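Local coordinates for peptide ABC transporter, peptide-binding protein (Thermus thermophilus, PDB 2D5W) that binds oligopeptides, here holding a pentapeptide, and probably serves as the peptide-capturing component of an ABC transport system, at residues Asn29-Ser34 / Ser271-Thr276; Pro43-Asn48 / Glu60-Glu65; Phe123-Asn128 / Thr486-Val491; Lys170-Gly175 / Asn186-Asn191; Leu320-Lys325 / Gln329-Ala334. All coordinates share one frame; numbering follows the deposited sequence.

Interaction 1. Residues Asn29-Ser34 / Ser271-Thr276; sequences NQAIKS and SSVSLT
Ser271 OG is held by two polar partners while a methyl group of Ile32 leans on it. The backbone N of Val273 donates to this OG over 2.9 Å with an N-H...O angle of 169°, closing an ST turn. OE1 of Glu35, one helical turn beyond Ile32, forms the second hydrogen bond. Its other carboxylate oxygen, OE2, bonds Ser272 OG, so helix 31-40 is tied to the loop through both serines. The apolar neighbour is Ile32 CD1, 3.4 Å from Ser271 OG. Since Ser271 chi1 is 166°, the hydroxyl stands opposite the residue's own N and beside its carbonyl carbon, from where it can accept the Val273 N-H. Replacing Ser271 by an alanine would probably leave the N-H of Val273 without its acceptor and deprive one Glu35 oxygen of a partner, setting the turn free to shift.

The turn presents Val273 to the start of the helix. Its CG2 branch does most of the touching: it lies 4.0 Å from Ala31 CB and 4.1 Å from Ile32 CB, and it also reaches Ile32 N at 3.8 Å. No hydrogen bond joins the two segments directly, and all four touching residues are buried.

The peptide lies against this junction: the Ala31 backbone hydrogen-bonds to it, Ser272 O takes a bond from a basic side chain of the peptide, and Ala31 and Val273 pack on a basic side chain too. A helix start and a loop meeting around the ligand form part of the peptide-binding site of this family 5 solute-binding protein.

Interaction 2. Residues Pro43-Asn48 / Glu60-Glu65; sequences PFIGFN and EVPTLE
Ile45 opens the first strand of a small beta hairpin, 45-47 with 53-55, and packs against the chain that leaves the hairpin's far side at Glu60-Pro62. The strand begins in a classic beta bulge, where Phe44 and Ile45 both face Ile153 and share backbone bonding with it. Just before the strand, Pro43 and Phe44 are bonded through their backbones to the 56-58 region, which places the returning chain alongside.

The contact is narrow, burying 113 Å² in all, and no hydrogen bond joins its halves. The nearest CA atoms, those of Ile45 and Val61, are 6.7 Å apart, so the side chain of Ile45 has to bridge the interval. Its CB is directed at the other segment. With chi1 at -59° the CG1 branch lies opposite the carbonyl carbon and beside the backbone N, and chi2 at -61° bends the terminal methyl round instead of extending it. CD1 is therefore the atom that carries the contact, lodging against main chain as much as against side chains: Val61 CA lies 4.0 Å from Ile45 CD1.

On the receiving side the loop is fixed from outside. Glu60 OE1 forms a salt bridge with Arg68 NE, and the amide of Asn66 bonds both Val61 O and Thr63 N, while Pro62 packs on Leu69 of strand 69-75. Three further atoms of the loop approach the Ile45 methyl from the same side: Val61 CG2 is 4.2 Å from CD1, Pro62 CD is also 4.2 Å from CD1, and the carbonyl oxygen of Glu60 comes within 3.9 Å of it.

Interaction 3. Residues Phe123-Asn128 / Thr486-Val491; sequences FWERVN and TGAIMV
Arg126 meets Thr486 along the first part of its side chain and sends its charged end past it. Its CB lies 4.0 Å from Thr486 CG2. Chi1 is 69°, which sets CG between the backbone N and the carbonyl carbon; the chain then runs extended to NE, bringing CD within 4.1 Å of the same methyl as the two side chains cross at a slant. NE forms a salt bridge with Asp122 OD1. NH2 pairs with Asp148 OD1 and also bonds Pro143 O, and the guanidinium makes a cation-pi contact with Tyr145.

Asp122 serves both sides, since its OD2 is hydrogen-bonded to Thr486 OG1. Helix 121-126 thus holds a loop carrying a G1 beta bulge, in which Gly487, with phi at 77°, and Ala488 both face Asn483. Within that loop Ala488 N gives a weak bond of 3.4 Å to Thr486 OG1.

Beside Arg126, Glu125 directs its CB at the loop, 3.9 Å from Thr486 CB. Thr486 CG2 stands 4.0 Å from Glu125 CB, wedged against two successive helix residues. Further out, Glu125 CG reaches Ala488 CB at 4.5 Å.

Interaction 4. Residues Lys170-Gly175 / Asn186-Asn191; sequences KAAARG and NELYRN
Ala173 and Leu188 bring their CA atoms to 7.4 Å, the nearest pair between two consecutive helices, 159-173 and 182-194, that run in roughly opposite directions here. Such a short separation is compatible with the small residue on the first helix: the alanine methyl occupies little of the interval, and the larger side chains come from the second helix.

Leu188 reaches across with both branches. Chi1 at -177° turns CG opposite the backbone N and carries the forked end out toward the last turn of helix 159-173. The branches then divide their targets. CD1 touches Ala172 CB at 3.9 Å. CD2 sits 3.6 Å from Ala173 CB and equally 3.6 Å from Ala173 N, so it presses on the main chain as well as the methyl.

Tyr189 adds the second approach. Its CB does not point at the first helix, but the length of the ring brings the phenol end alongside: OH is 3.8 Å from Ala173 CB, and that methyl meets the ring obliquely, with CZ at 4.3 Å from it. The hydroxyl's polar need is met by Lys114 O, in the loop that follows helix 101-112, which ties the end of the tyrosine to a third part of the fold.

Val169, one turn before Ala173 on helix 159-173, packs on both Leu188 and Tyr189 and extends the same apolar seam. With no hydrogen bond between the segments, this is the side-chain packing of an antiparallel helical hairpin.

Interaction 5. Residues Leu320-Lys325 / Gln329-Ala334; sequences LGLNDK and QAILHA
Lys325 and Gln329 stand one turn apart on the same helix, and their first torsions set their side chains parallel. Chi1 of 72° puts Lys325 CG between its backbone N and carbonyl carbon, whereas chi1 of -61° places Gln329 CG opposite its own carbonyl carbon. Both chains are extended from there and lie side by side, pointing the same way, with Lys325 CD 4.0 Å from Gln329 NE2.

Their backbones are joined by the first-turn helical bond: Gln329 N donates to Lys325 O over 2.8 Å, at an N-H...O angle of 159°. Gln329 CG also comes within 3.0 Å of that Lys325 O, a tight approach of this methylene to the carbonyl oxygen.

Beyond the segments the two tips share a neighbour, Glu540. Lys325 NZ forms a salt bridge with its OE1, while Gln329 NE2 bonds its backbone O weakly and Tyr370 OH weakly too. An alanine in place of Gln329 would probably open a gap beside the Lys325 methylenes and leave Glu540 O without this amide donor.

Leu322 CD2 also meets Ile331 CD1 at 4.4 Å, an apolar touch between the connecting turn and the helix. That turn is type I, from Gly321 to Asp324, and Asp324 N bonds Gly321 O at 3.0 Å. Gly321 ends helix 315-320 in a Schellman motif, and Asp324 is the N-cap of helix 325-333: a helix C-cap passing through a tight turn directly into the next helix start.

Overall arrangement
Following the chain from the N terminus, helix 31-40 enters interaction 1 and strand 45-47, next along, enters interaction 2, which closes at once through the 60-65 loop. Helix 121-126 then opens interaction 3, and interaction 4 closes within it by packing helix 182-194 back on helix 159-173. Interaction 1 closes only at 271-276, so it encloses interactions 2 and 4 and crosses interaction 3, whose partner comes at 486-491. Interaction 5, a local contact of helix 325-333 and the turn that leads into it, nests inside interaction 3. Interactions 2 and 5 lie on opposite sides of the chain's centre, their centres about 45 Å apart, while the centre of interaction 1 lies about 9 Å from that of the chain.

Interaction 1. Residues Asn29-Ser34 / Ser271-Thr276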
# COMPACT_ATOMS: atom_id res chain seq x y z
N ASN A 29 -4.61 4.00 3.73
CA ASN A 29 -3.41 3.85 2.95
C ASN A 29 -3.70 2.85 1.83
O ASN A 29 -2.81 2.17 1.32
CB ASN A 29 -2.25 3.36 3.83
CG ASN A 29 -0.93 3.37 3.11
OD1 ASN A 29 -0.66 4.28 2.32
ND2 ASN A 29 -0.10 2.38 3.38
N GLN A 30 -4.97 2.77 1.44
CA GLN A 30 -5.40 1.87 0.37
C GLN A 30 -4.64 2.13 -0.92
O GLN A 30 -4.41 3.28 -1.30
CB GLN A 30 -6.88 2.10 0.05
CG GLN A 30 -7.87 1.57 1.06
CD GLN A 30 -9.22 2.20 0.85
OE1 GLN A 30 -9.43 3.37 1.17
NE2 GLN A 30 -10.15 1.44 0.29
N ALA A 31 -4.26 1.06 -1.60
CA ALA A 31 -3.56 1.19 -2.86
C ALA A 31 -4.43 1.95 -3.87
O ALA A 31 -3.92 2.78 -4.62
CB ALA A 31 -3.22 -0.20 -3.42
N ILE A 32 -5.74 1.71 -3.87
CA ILE A 32 -6.59 2.40 -4.83
C ILE A 32 -6.60 3.91 -4.58
O ILE A 32 -6.63 4.70 -5.53
CB ILE A 32 -8.06 1.83 -4.82
CG1 ILE A 32 -8.90 2.54 -5.89
CG2 ILE A 32 -8.70 1.99 -3.45
CD1 ILE A 32 -8.38 2.39 -7.31
N LYS A 33 -6.54 4.31 -3.31
CA LYS A 33 -6.51 5.72 -2.96
C LYS A 33 -5.23 6.37 -3.51
O LYS A 33 -5.27 7.44 -4.11
CB LYS A 33 -6.59 5.87 -1.44
CG LYS A 33 -6.48 7.28 -0.90
CD LYS A 33 -6.75 7.27 0.60
CE LYS A 33 -6.48 8.60 1.28
NZ LYS A 33 -5.05 8.74 1.69
N SER A 34 -4.09 5.72 -3.31
CA SER A 34 -2.83 6.25 -3.81
C SER A 34 -2.79 6.33 -5.33
O SER A 34 -2.28 7.29 -5.89
CB SER A 34 -1.67 5.40 -3.30
OG SER A 34 -1.38 5.71 -1.95
N SER A 271 -7.76 -0.51 -13.31
CA SER A 271 -6.89 -0.04 -12.24
C SER A 271 -5.98 -1.18 -11.78
O SER A 271 -6.17 -2.33 -12.16
CB SER A 271 -7.78 0.40 -11.07
OG SER A 271 -7.07 0.58 -9.85
N SER A 272 -4.98 -0.84 -10.97
CA SER A 272 -4.10 -1.86 -10.41
C SER A 272 -4.92 -2.61 -9.35
O SER A 272 -4.52 -3.68 -8.89
CB SER A 272 -2.87 -1.22 -9.75
OG SER A 272 -3.22 -0.45 -8.62
N VAL A 273 -6.07 -2.04 -8.97
CA VAL A 273 -6.96 -2.67 -8.00
C VAL A 273 -8.28 -2.92 -8.72
O VAL A 273 -9.24 -2.15 -8.62
CB VAL A 273 -7.20 -1.78 -6.76
CG1 VAL A 273 -8.02 -2.53 -5.73
CG2 VAL A 273 -5.86 -1.35 -6.17
N SER A 274 -8.32 -4.01 -9.47
CA SER A 274 -9.50 -4.34 -10.26
C SER A 274 -9.75 -5.84 -10.34
O SER A 274 -10.29 -6.43 -9.41
CB SER A 274 -9.36 -3.74 -11.67
OG SER A 274 -8.15 -4.14 -12.29
N LEU A 275 -9.34 -6.45 -11.45
CA LEU A 275 -9.52 -7.88 -11.68
C LEU A 275 -8.37 -8.69 -11.11
O LEU A 275 -7.25 -8.20 -11.00
CB LEU A 275 -9.62 -8.15 -13.18
CG LEU A 275 -10.66 -7.35 -13.96
CD1 LEU A 275 -10.54 -7.67 -15.45
CD2 LEU A 275 -12.05 -7.67 -13.44
N THR A 276 -8.65 -9.94 -10.77
CA THR A 276 -7.60 -10.80 -10.25
C THR A 276 -6.98 -11.59 -11.41
O THR A 276 -7.53 -11.64 -12.51
CB THR A 276 -8.15 -11.73 -9.14
OG1 THR A 276 -9.29 -12.46 -9.61
CG2 THR A 276 -8.56 -10.90 -7.93

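Interaction 2. Residues Pro43-Asn48 / Glu60-Glu65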
# COMPACT_ATOMS: atom_id res chain seq x y z
N PRO A 43 4.05 14.68 -7.70
CA PRO A 43 5.24 14.73 -6.84
C PRO A 43 6.27 15.72 -7.37
O PRO A 43 6.13 16.24 -8.47
CB PRO A 43 5.76 13.30 -6.91
CG PRO A 43 5.49 12.94 -8.36
CD PRO A 43 4.09 13.49 -8.58
N PHE A 44 7.28 16.00 -6.56
CA PHE A 44 8.36 16.88 -6.99
C PHE A 44 9.21 16.04 -7.93
O PHE A 44 9.62 16.49 -9.00
CB PHE A 44 9.19 17.34 -5.80
CG PHE A 44 8.49 18.34 -4.92
CD1 PHE A 44 8.36 18.11 -3.55
CD2 PHE A 44 7.96 19.50 -5.46
CE1 PHE A 44 7.71 19.03 -2.74
CE2 PHE A 44 7.30 20.43 -4.65
CZ PHE A 44 7.18 20.19 -3.29
N ILE A 45 9.47 14.80 -7.51
CA ILE A 45 10.25 13.84 -8.27
C ILE A 45 9.40 12.59 -8.46
O ILE A 45 8.88 12.04 -7.48
CB ILE A 45 11.54 13.44 -7.52
CG1 ILE A 45 12.40 14.68 -7.25
CG2 ILE A 45 12.31 12.39 -8.32
CD1 ILE A 45 12.86 15.41 -8.50
N GLY A 46 9.23 12.15 -9.70
CA GLY A 46 8.45 10.95 -9.95
C GLY A 46 9.35 9.76 -10.18
O GLY A 46 10.57 9.88 -10.14
N PHE A 47 8.75 8.59 -10.38
CA PHE A 47 9.51 7.36 -10.64
C PHE A 47 8.81 6.72 -11.84
O PHE A 47 7.65 6.32 -11.74
CB PHE A 47 9.48 6.44 -9.42
CG PHE A 47 10.59 5.42 -9.40
CD1 PHE A 47 10.31 4.06 -9.48
CD2 PHE A 47 11.92 5.83 -9.28
CE1 PHE A 47 11.35 3.12 -9.45
CE2 PHE A 47 12.95 4.90 -9.25
CZ PHE A 47 12.67 3.54 -9.33
N ASN A 48 9.52 6.63 -12.97
CA ASN A 48 8.91 6.10 -14.18
C ASN A 48 8.93 4.58 -14.36
O ASN A 48 9.44 3.84 -13.52
CB ASN A 48 9.49 6.80 -15.42
CG ASN A 48 10.96 6.50 -15.64
OD1 ASN A 48 11.45 5.44 -15.28
ND2 ASN A 48 11.66 7.43 -16.27
N GLU A 60 14.70 19.47 -11.40
CA GLU A 60 15.61 18.41 -11.80
C GLU A 60 15.88 17.44 -10.66
O GLU A 60 15.75 17.79 -9.48
CB GLU A 60 16.93 18.99 -12.30
CG GLU A 60 17.70 19.81 -11.28
CD GLU A 60 19.03 20.31 -11.81
OE1 GLU A 60 19.74 21.01 -11.06
OE2 GLU A 60 19.37 20.01 -12.98
N VAL A 61 16.26 16.22 -11.02
CA VAL A 61 16.56 15.20 -10.03
C VAL A 61 17.90 15.51 -9.37
O VAL A 61 18.90 15.74 -10.05
CB VAL A 61 16.65 13.81 -10.70
CG1 VAL A 61 17.04 12.76 -9.67
CG2 VAL A 61 15.30 13.46 -11.33
N PRO A 62 17.94 15.54 -8.03
CA PRO A 62 19.19 15.83 -7.33
C PRO A 62 20.17 14.66 -7.43
O PRO A 62 19.78 13.50 -7.30
CB PRO A 62 18.73 16.07 -5.90
CG PRO A 62 17.52 15.19 -5.78
CD PRO A 62 16.81 15.43 -7.09
N THR A 63 21.44 14.97 -7.68
CA THR A 63 22.47 13.95 -7.78
C THR A 63 23.77 14.49 -7.21
O THR A 63 23.88 15.68 -6.92
CB THR A 63 22.74 13.54 -9.24
OG1 THR A 63 23.36 14.63 -9.92
CG2 THR A 63 21.44 13.17 -9.95
N LEU A 64 24.75 13.62 -7.05
CA LEU A 64 26.05 14.05 -6.55
C LEU A 64 26.68 14.89 -7.66
O LEU A 64 27.35 15.89 -7.39
CB LEU A 64 26.94 12.84 -6.24
CG LEU A 64 26.57 12.00 -5.02
CD1 LEU A 64 27.42 10.74 -5.00
CD2 LEU A 64 26.79 12.82 -3.75
N GLU A 65 26.45 14.47 -8.90
CA GLU A 65 26.99 15.14 -10.08
C GLU A 65 26.59 16.61 -10.22
O GLU A 65 27.40 17.42 -10.67
CB GLU A 65 26.59 14.39 -11.35
CG GLU A 65 26.86 12.89 -11.31
CD GLU A 65 25.80 12.13 -10.54
OE1 GLU A 65 24.64 12.11 -11.01
OE2 GLU A 65 26.11 11.55 -9.48

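Interaction 3. Residues Phe123-Asn128 / Thr486-Val491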
# COMPACT_ATOMS: atom_id res chain seq x y z
N PHE A 123 10.72 7.37 9.69
CA PHE A 123 10.96 8.46 8.74
C PHE A 123 10.80 9.79 9.46
O PHE A 123 11.66 10.68 9.36
CB PHE A 123 9.95 8.38 7.59
CG PHE A 123 9.96 9.58 6.67
CD1 PHE A 123 10.78 9.61 5.55
CD2 PHE A 123 9.15 10.69 6.93
CE1 PHE A 123 10.79 10.71 4.70
CE2 PHE A 123 9.15 11.79 6.08
CZ PHE A 123 9.97 11.81 4.96
N TRP A 124 9.70 9.93 10.19
CA TRP A 124 9.42 11.17 10.88
C TRP A 124 10.36 11.53 12.01
O TRP A 124 10.34 12.66 12.51
CB TRP A 124 7.96 11.18 11.31
CG TRP A 124 7.08 11.39 10.12
CD1 TRP A 124 6.31 10.47 9.47
CD2 TRP A 124 7.00 12.59 9.34
NE1 TRP A 124 5.76 11.02 8.34
CE2 TRP A 124 6.17 12.32 8.24
CE3 TRP A 124 7.56 13.87 9.48
CZ2 TRP A 124 5.88 13.29 7.27
CZ3 TRP A 124 7.27 14.83 8.52
CH2 TRP A 124 6.44 14.54 7.43
N GLU A 125 11.21 10.59 12.41
CA GLU A 125 12.18 10.86 13.46
C GLU A 125 13.50 11.33 12.87
O GLU A 125 14.16 12.20 13.43
CB GLU A 125 12.43 9.60 14.30
CG GLU A 125 11.30 9.25 15.25
CD GLU A 125 11.19 10.23 16.40
OE1 GLU A 125 10.20 10.15 17.16
OE2 GLU A 125 12.09 11.08 16.56
N ARG A 126 13.87 10.78 11.72
CA ARG A 126 15.16 11.12 11.11
C ARG A 126 15.16 12.06 9.91
O ARG A 126 16.22 12.39 9.39
CB ARG A 126 15.89 9.83 10.74
CG ARG A 126 15.22 9.09 9.60
CD ARG A 126 15.75 7.67 9.41
NE ARG A 126 15.07 7.09 8.26
CZ ARG A 126 15.41 7.35 7.00
NH1 ARG A 126 14.72 6.81 6.00
NH2 ARG A 126 16.46 8.11 6.74
N VAL A 127 13.99 12.51 9.46
CA VAL A 127 13.95 13.41 8.31
C VAL A 127 13.49 14.80 8.72
O VAL A 127 12.55 14.96 9.49
CB VAL A 127 13.02 12.86 7.20
CG1 VAL A 127 13.07 13.77 5.98
CG2 VAL A 127 13.45 11.45 6.83
N ASN A 128 14.17 15.81 8.19
CA ASN A 128 13.85 17.20 8.47
C ASN A 128 13.97 18.00 7.19
O ASN A 128 14.42 17.49 6.16
CB ASN A 128 14.79 17.75 9.54
CG ASN A 128 14.44 17.28 10.93
OD1 ASN A 128 13.43 17.69 11.50
ND2 ASN A 128 15.26 16.40 11.49
N THR A 486 16.27 4.77 15.26
CA THR A 486 15.47 5.90 15.71
C THR A 486 14.68 5.62 16.98
O THR A 486 14.17 6.54 17.61
CB THR A 486 14.46 6.31 14.62
OG1 THR A 486 13.68 5.17 14.25
CG2 THR A 486 15.18 6.86 13.40
N GLY A 487 14.58 4.34 17.34
CA GLY A 487 13.83 3.96 18.52
C GLY A 487 12.33 3.99 18.27
O GLY A 487 11.54 3.84 19.20
N ALA A 488 11.94 4.18 17.02
CA ALA A 488 10.52 4.24 16.66
C ALA A 488 9.85 2.87 16.69
O ALA A 488 10.30 1.93 16.04
CB ALA A 488 10.36 4.86 15.28
N ILE A 489 8.77 2.76 17.47
CA ILE A 489 8.02 1.51 17.57
C ILE A 489 7.05 1.45 16.39
O ILE A 489 6.33 2.41 16.11
CB ILE A 489 7.26 1.45 18.91
CG1 ILE A 489 8.27 1.36 20.06
CG2 ILE A 489 6.32 0.25 18.93
CD1 ILE A 489 7.65 1.29 21.43
N MET A 490 7.04 0.32 15.70
CA MET A 490 6.23 0.16 14.50
C MET A 490 4.93 -0.63 14.66
O MET A 490 4.25 -0.90 13.67
CB MET A 490 7.09 -0.49 13.41
CG MET A 490 8.53 0.03 13.33
SD MET A 490 8.73 1.81 13.00
CE MET A 490 8.25 1.87 11.28
N VAL A 491 4.59 -0.99 15.89
CA VAL A 491 3.35 -1.73 16.17
C VAL A 491 2.32 -0.70 16.64
O VAL A 491 2.50 -0.08 17.68
CB VAL A 491 3.56 -2.78 17.27
CG1 VAL A 491 2.25 -3.47 17.60
CG2 VAL A 491 4.59 -3.81 16.81

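Interaction 4. Residues Lys170-Gly175 / Asn186-Asn191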
# COMPACT_ATOMS: atom_id res chain seq x y z
N LYS A 170 -3.65 22.44 16.40
CA LYS A 170 -2.44 22.49 17.22
C LYS A 170 -2.74 23.10 18.59
O LYS A 170 -2.26 22.61 19.61
CB LYS A 170 -1.35 23.31 16.54
CG LYS A 170 -0.68 22.63 15.38
CD LYS A 170 0.60 23.36 14.97
CE LYS A 170 0.33 24.79 14.55
NZ LYS A 170 1.59 25.50 14.20
N ALA A 171 -3.51 24.17 18.60
CA ALA A 171 -3.86 24.84 19.85
C ALA A 171 -4.60 23.88 20.76
O ALA A 171 -4.35 23.83 21.97
CB ALA A 171 -4.71 26.07 19.57
N ALA A 172 -5.51 23.10 20.19
CA ALA A 172 -6.29 22.14 20.96
C ALA A 172 -5.41 20.99 21.45
O ALA A 172 -5.62 20.46 22.54
CB ALA A 172 -7.44 21.60 20.12
N ALA A 173 -4.44 20.60 20.64
CA ALA A 173 -3.54 19.50 20.98
C ALA A 173 -2.64 19.82 22.18
O ALA A 173 -2.18 18.91 22.87
CB ALA A 173 -2.69 19.12 19.78
N ARG A 174 -2.39 21.10 22.42
CA ARG A 174 -1.54 21.50 23.55
C ARG A 174 -2.13 21.06 24.88
O ARG A 174 -1.40 20.89 25.86
CB ARG A 174 -1.33 23.02 23.55
CG ARG A 174 -0.45 23.52 22.42
CD ARG A 174 -0.13 25.01 22.54
NE ARG A 174 0.65 25.34 23.73
CZ ARG A 174 0.12 25.72 24.89
NH1 ARG A 174 -1.19 25.82 25.03
NH2 ARG A 174 0.91 26.00 25.92
N GLY A 175 -3.45 20.87 24.92
CA GLY A 175 -4.10 20.46 26.15
C GLY A 175 -4.22 18.96 26.31
O GLY A 175 -4.93 18.48 27.20
N ASN A 186 -5.70 11.13 19.13
CA ASN A 186 -5.87 10.45 17.85
C ASN A 186 -7.13 10.98 17.16
O ASN A 186 -7.13 11.25 15.96
CB ASN A 186 -5.98 8.94 18.07
CG ASN A 186 -6.21 8.17 16.78
OD1 ASN A 186 -7.31 7.71 16.51
ND2 ASN A 186 -5.16 8.04 15.98
N GLU A 187 -8.21 11.14 17.93
CA GLU A 187 -9.46 11.65 17.38
C GLU A 187 -9.28 13.06 16.84
O GLU A 187 -9.80 13.40 15.78
CB GLU A 187 -10.55 11.64 18.46
CG GLU A 187 -11.88 12.23 18.01
CD GLU A 187 -12.97 12.05 19.05
OE1 GLU A 187 -12.78 12.49 20.20
OE2 GLU A 187 -14.02 11.47 18.71
N LEU A 188 -8.54 13.89 17.57
CA LEU A 188 -8.30 15.26 17.16
C LEU A 188 -7.63 15.31 15.79
O LEU A 188 -8.06 16.06 14.90
CB LEU A 188 -7.41 15.98 18.18
CG LEU A 188 -7.14 17.46 17.92
CD1 LEU A 188 -8.38 18.28 18.25
CD2 LEU A 188 -5.97 17.92 18.77
N TYR A 189 -6.58 14.53 15.61
CA TYR A 189 -5.87 14.52 14.34
C TYR A 189 -6.67 13.87 13.22
O TYR A 189 -6.64 14.36 12.09
CB TYR A 189 -4.51 13.85 14.50
CG TYR A 189 -3.53 14.63 15.35
CD1 TYR A 189 -3.44 16.02 15.25
CD2 TYR A 189 -2.66 13.98 16.23
CE1 TYR A 189 -2.52 16.74 16.00
CE2 TYR A 189 -1.73 14.70 16.98
CZ TYR A 189 -1.66 16.07 16.86
OH TYR A 189 -0.74 16.78 17.59
N ARG A 190 -7.40 12.80 13.51
CA ARG A 190 -8.21 12.16 12.47
C ARG A 190 -9.25 13.15 11.96
O ARG A 190 -9.47 13.29 10.76
CB ARG A 190 -8.94 10.91 12.99
CG ARG A 190 -8.04 9.75 13.37
CD ARG A 190 -8.85 8.53 13.80
NE ARG A 190 -9.40 7.78 12.67
CZ ARG A 190 -10.67 7.82 12.27
NH1 ARG A 190 -11.55 8.59 12.89
NH2 ARG A 190 -11.06 7.08 11.24
N ASN A 191 -9.90 13.85 12.89
CA ASN A 191 -10.93 14.81 12.53
C ASN A 191 -10.39 15.95 11.67
O ASN A 191 -11.11 16.48 10.82
CB ASN A 191 -11.62 15.37 13.78
CG ASN A 191 -12.49 14.33 14.47
OD1 ASN A 191 -12.83 13.31 13.88
ND2 ASN A 191 -12.86 14.60 15.71

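Interaction 5. Residues Leu320-Lys325 / Gln329-Ala334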
# COMPACT_ATOMS: atom_id res chain seq x y z
N LEU A 320 -6.66 -19.18 21.46
CA LEU A 320 -6.32 -19.90 20.24
C LEU A 320 -4.82 -20.18 20.12
O LEU A 320 -4.40 -20.98 19.29
CB LEU A 320 -6.77 -19.11 19.01
CG LEU A 320 -8.28 -18.90 18.85
CD1 LEU A 320 -8.54 -18.00 17.65
CD2 LEU A 320 -8.95 -20.25 18.67
N GLY A 321 -4.03 -19.52 20.96
CA GLY A 321 -2.59 -19.71 20.93
C GLY A 321 -1.92 -19.12 19.70
O GLY A 321 -0.87 -19.59 19.27
N LEU A 322 -2.52 -18.07 19.14
CA LEU A 322 -1.96 -17.44 17.95
C LEU A 322 -0.60 -16.81 18.18
O LEU A 322 0.14 -16.55 17.24
CB LEU A 322 -2.94 -16.40 17.39
CG LEU A 322 -4.31 -16.96 17.01
CD1 LEU A 322 -5.16 -15.87 16.39
CD2 LEU A 322 -4.15 -18.11 16.03
N ASN A 323 -0.27 -16.57 19.45
CA ASN A 323 1.01 -15.97 19.82
C ASN A 323 2.15 -16.99 19.83
O ASN A 323 3.32 -16.62 19.98
CB ASN A 323 0.88 -15.29 21.18
CG ASN A 323 0.34 -16.23 22.25
OD1 ASN A 323 -0.66 -16.92 22.05
ND2 ASN A 323 0.99 -16.24 23.41
N ASP A 324 1.82 -18.27 19.67
CA ASP A 324 2.82 -19.34 19.66
C ASP A 324 3.12 -19.70 18.21
O ASP A 324 2.21 -20.01 17.45
CB ASP A 324 2.27 -20.56 20.41
CG ASP A 324 3.35 -21.57 20.75
OD1 ASP A 324 4.02 -22.08 19.83
OD2 ASP A 324 3.53 -21.86 21.95
N LYS A 325 4.40 -19.67 17.83
CA LYS A 325 4.75 -19.98 16.45
C LYS A 325 4.26 -21.35 16.00
O LYS A 325 3.98 -21.55 14.82
CB LYS A 325 6.26 -19.87 16.22
CG LYS A 325 7.10 -20.97 16.84
CD LYS A 325 8.56 -20.83 16.43
CE LYS A 325 9.43 -21.90 17.06
NZ LYS A 325 10.87 -21.73 16.70
N GLN A 329 2.57 -22.22 12.44
CA GLN A 329 3.17 -23.23 11.57
C GLN A 329 2.13 -24.30 11.25
O GLN A 329 2.04 -24.77 10.11
CB GLN A 329 4.38 -23.87 12.25
CG GLN A 329 5.49 -22.89 12.59
CD GLN A 329 6.62 -23.53 13.36
OE1 GLN A 329 6.40 -24.45 14.14
NE2 GLN A 329 7.84 -23.05 13.15
N ALA A 330 1.34 -24.69 12.25
CA ALA A 330 0.31 -25.70 12.06
C ALA A 330 -0.71 -25.24 11.02
O ALA A 330 -1.06 -25.99 10.11
CB ALA A 330 -0.40 -25.99 13.38
N ILE A 331 -1.17 -24.00 11.16
CA ILE A 331 -2.14 -23.48 10.21
C ILE A 331 -1.57 -23.47 8.79
O ILE A 331 -2.25 -23.89 7.85
CB ILE A 331 -2.59 -22.05 10.59
CG1 ILE A 331 -3.39 -22.09 11.90
CG2 ILE A 331 -3.45 -21.44 9.48
CD1 ILE A 331 -3.73 -20.72 12.47
N LEU A 332 -0.32 -23.03 8.64
CA LEU A 332 0.26 -22.98 7.30
C LEU A 332 0.38 -24.37 6.68
O LEU A 332 0.17 -24.53 5.47
CB LEU A 332 1.63 -22.29 7.33
CG LEU A 332 2.20 -21.91 5.95
CD1 LEU A 332 1.17 -21.10 5.17
CD2 LEU A 332 3.49 -21.12 6.12
N HIS A 333 0.72 -25.38 7.49
CA HIS A 333 0.82 -26.75 6.99
C HIS A 333 -0.55 -27.25 6.52
O HIS A 333 -0.64 -28.20 5.74
CB HIS A 333 1.35 -27.70 8.07
CG HIS A 333 2.84 -27.73 8.19
ND1 HIS A 333 3.67 -28.01 7.13
CD2 HIS A 333 3.64 -27.58 9.27
CE1 HIS A 333 4.93 -28.03 7.55
NE2 HIS A 333 4.93 -27.77 8.85
N ALA A 334 -1.61 -26.62 7.02
CA ALA A 334 -2.97 -27.01 6.65
C ALA A 334 -3.52 -26.22 5.46
O ALA A 334 -4.63 -26.48 5.00
CB ALA A 334 -3.90 -26.85 7.85